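Local coordinates for protein rusticyanin (Thiobacillus ferrooxidans, PDB 2CAK) that carries electrons from cytochrome c552 to the A-type oxidase in the periplasm during iron respiration, using a single bound copper ion, at residues T29-G34 against T62-G67. Numbering follows the deposited sequence.
Sequences TVTYSG and TLDIPG. Unlike the reference sequence in segment 62-67: Asp64 (reference Glu), Gly67 (reference Ala).
Tyr32 overlaps Leu63 and Ile65 obliquely: CE1 lies 4.1 Å from Leu63 CB, CD1 sits near Ile65 CG1, and OH reaches Leu63 CD2. With CG anti to its own carbonyl carbon (chi1 -64°), the ring turns back along the strand pair, its CD1 edge nearly in plane with Asp64 O at 3.6 Å. The same oxygen accepts the backbone bond from Tyr32 N, so amide and ring edge converge on one carbonyl. Two earlier bonds, Val30 N to Thr62 O (2.8 Å, 166° at the hydrogen) and Asp64 N to Val30 O (2.9 Å), join strands 29-31 and 62-65 in parallel. Val30 and Leu63 share the face that Tyr32 extends, with Val30 CB 4.0 Å from Leu63 CD2; Val39 and Val55 meet Tyr32 and Leu63 from the other sheet of the cupredoxin beta-sandwich. On the reverse face the methyl Thr29 CG2 makes van der Waals contact with Asp64 OD1 (3.8 Å). Beyond the strands, Pro66 CD rests 3.4 Å from Tyr32 O. Tyr32 OH hydrogen-bonds to Asp21 OD2, and an alanine in place of Tyr32 would probably leave that carboxylate without its hydroxyl partner and open a gap beside Leu63 and Ile65. Away from the copper site, the contact divides its chemistry: backbone bonds set the parallel register, an apolar face packs into the sandwich, and threonines and a carboxylate line the more polar reverse.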
ATOM      1  N   THR A  29      -3.984  11.466  -8.299  1.00 21.39           N
ATOM      2  CA  THR A  29      -4.546  11.443  -6.939  1.00 18.96           C
ATOM      3  C   THR A  29      -5.774  10.542  -6.893  1.00 17.20           C
ATOM      4  O   THR A  29      -6.547  10.497  -7.875  1.00 20.68           O
ATOM      5  CB  THR A  29      -4.925  12.872  -6.527  1.00 24.72           C
ATOM      6  OG1 THR A  29      -3.732  13.674  -6.507  1.00 28.65           O
ATOM      7  CG2 THR A  29      -5.512  12.869  -5.146  1.00 26.61           C
ATOM      8  N   VAL A  30      -5.952   9.810  -5.805  1.00 14.39           N
ATOM      9  CA  VAL A  30      -7.138   8.980  -5.566  1.00 12.86           C
ATOM     10  C   VAL A  30      -7.854   9.545  -4.350  1.00 13.00           C
ATOM     11  O   VAL A  30      -7.247   9.608  -3.271  1.00 14.79           O
ATOM     12  CB  VAL A  30      -6.777   7.492  -5.369  1.00 13.01           C
ATOM     13  CG1 VAL A  30      -8.061   6.667  -5.217  1.00 15.44           C
ATOM     14  CG2 VAL A  30      -5.893   7.029  -6.519  1.00 17.79           C
ATOM     15  N   THR A  31      -9.098   9.939  -4.516  1.00 13.85           N
ATOM     16  CA  THR A  31      -9.867  10.582  -3.470  1.00 13.87           C
ATOM     17  C   THR A  31     -10.952   9.625  -2.950  1.00 12.89           C
ATOM     18  O   THR A  31     -11.714   9.068  -3.720  1.00 14.78           O
ATOM     19  CB  THR A  31     -10.509  11.897  -3.947  1.00 17.58           C
ATOM     20  OG1 THR A  31      -9.473  12.833  -4.362  1.00 21.99           O
ATOM     21  CG2 THR A  31     -11.273  12.514  -2.817  1.00 21.12           C
ATOM     22  N   TYR A  32     -10.986   9.450  -1.642  1.00 12.48           N
ATOM     23  CA  TYR A  32     -11.908   8.561  -0.971  1.00 12.83           C
ATOM     24  C   TYR A  32     -12.985   9.384  -0.225  1.00 13.32           C
ATOM     25  O   TYR A  32     -12.710  10.531   0.132  1.00 18.30           O
ATOM     26  CB  TYR A  32     -11.141   7.666   0.016  1.00 12.44           C
ATOM     27  CG  TYR A  32     -10.147   6.742  -0.688  1.00 11.62           C
ATOM     28  CD1 TYR A  32      -8.863   7.168  -0.980  1.00 13.35           C
ATOM     29  CD2 TYR A  32     -10.483   5.455  -1.069  1.00 11.91           C
ATOM     30  CE1 TYR A  32      -7.934   6.375  -1.621  1.00 12.56           C
ATOM     31  CE2 TYR A  32      -9.567   4.629  -1.742  1.00 10.79           C
ATOM     32  CZ  TYR A  32      -8.295   5.083  -2.012  1.00 11.47           C
ATOM     33  OH  TYR A  32      -7.363   4.337  -2.634  1.00 12.47           O
ATOM     34  N   SER A  33     -14.150   8.806  -0.029  1.00 14.17           N
ATOM     35  CA  SER A  33     -15.278   9.445   0.590  1.00 15.76           C
ATOM     36  C   SER A  33     -16.085   8.426   1.381  1.00 16.20           C
ATOM     37  O   SER A  33     -16.134   7.240   1.079  1.00 17.76           O
ATOM     38  CB  SER A  33     -16.190  10.151  -0.439  1.00 21.03           C
ATOM     39  OG  SER A  33     -16.489   9.225  -1.418  1.00 29.58           O
ATOM     40  N   GLY A  34     -16.751   8.899   2.420  1.00 16.96           N
ATOM     41  CA  GLY A  34     -17.626   8.059   3.194  1.00 18.56           C
ATOM     42  C   GLY A  34     -17.021   7.743   4.546  1.00 16.68           C
ATOM     43  O   GLY A  34     -15.928   8.193   4.872  1.00 20.57           O
ATOM     44  N   THR A  62      -1.088   9.834  -4.846  1.00 12.34           N
ATOM     45  CA  THR A  62      -1.436  10.482  -3.605  1.00 12.28           C
ATOM     46  C   THR A  62      -2.857  10.080  -3.199  1.00 11.63           C
ATOM     47  O   THR A  62      -3.753  10.172  -4.054  1.00 15.41           O
ATOM     48  CB  THR A  62      -1.301  12.003  -3.745  1.00 14.03           C
ATOM     49  OG1 THR A  62       0.068  12.299  -4.008  1.00 17.26           O
ATOM     50  CG2 THR A  62      -1.684  12.733  -2.456  1.00 17.86           C
ATOM     51  N   LEU A  63      -3.022   9.646  -1.973  1.00 11.53           N
ATOM     52  CA  LEU A  63      -4.359   9.230  -1.485  1.00 11.48           C
ATOM     53  C   LEU A  63      -4.924  10.373  -0.638  1.00 12.45           C
ATOM     54  O   LEU A  63      -4.242  10.830   0.302  1.00 16.41           O
ATOM     55  CB  LEU A  63      -4.258   7.945  -0.663  1.00 12.40           C
ATOM     56  CG  LEU A  63      -3.457   6.806  -1.298  1.00 13.80           C
ATOM     57  CD1 LEU A  63      -3.563   5.575  -0.395  1.00 17.01           C
ATOM     58  CD2 LEU A  63      -3.945   6.440  -2.683  1.00 14.48           C
ATOM     59  N   ASP A  64      -6.132  10.804  -0.905  1.00 12.92           N
ATOM     60  CA  ASP A  64      -6.799  11.849  -0.129  1.00 13.78           C
ATOM     61  C   ASP A  64      -7.923  11.158   0.667  1.00 13.48           C
ATOM     62  O   ASP A  64      -8.864  10.623   0.060  1.00 15.85           O
ATOM     63  CB  ASP A  64      -7.316  12.926  -1.049  1.00 17.27           C
ATOM     64  CG  ASP A  64      -6.317  13.944  -1.524  1.00 26.72           C
ATOM     65  OD1 ASP A  64      -5.071  13.811  -1.494  1.00 34.33           O
ATOM     66  OD2 ASP A  64      -6.758  15.036  -1.976  1.00 42.95           O
ATOM     67  N   ILE A  65      -7.832  11.197   1.981  1.00 13.95           N
ATOM     68  CA  ILE A  65      -8.712  10.459   2.904  1.00 14.56           C
ATOM     69  C   ILE A  65      -9.454  11.453   3.787  1.00 15.58           C
ATOM     70  O   ILE A  65      -8.855  12.409   4.295  1.00 17.84           O
ATOM     71  CB  ILE A  65      -7.871   9.444   3.751  1.00 17.06           C
ATOM     72  CG1 ILE A  65      -7.257   8.334   2.837  1.00 24.32           C
ATOM     73  CG2 ILE A  65      -8.684   8.832   4.873  1.00 19.96           C
ATOM     74  CD1 ILE A  65      -6.365   7.282   3.304  1.00 29.76           C
ATOM     75  N   PRO A  66     -10.756  11.269   3.977  1.00 18.64           N
ATOM     76  CA  PRO A  66     -11.493  12.211   4.829  1.00 22.30           C
ATOM     77  C   PRO A  66     -11.161  12.051   6.289  1.00 25.20           C
ATOM     78  O   PRO A  66     -10.917  10.964   6.792  1.00 21.28           O
ATOM     79  CB  PRO A  66     -12.958  11.873   4.528  1.00 27.02           C
ATOM     80  CG  PRO A  66     -12.996  10.609   3.799  1.00 24.98           C
ATOM     81  CD  PRO A  66     -11.595  10.263   3.348  1.00 20.98           C
ATOM     82  N   GLY A  67     -11.193  13.174   7.029  1.00 33.19           N
ATOM     83  CA  GLY A  67     -10.973  13.076   8.460  1.00 34.51           C
ATOM     84  C   GLY A  67     -12.034  12.229   9.132  1.00 32.32           C
ATOM     85  O   GLY A  67     -13.221  12.282   8.765  1.00 34.68           O
TER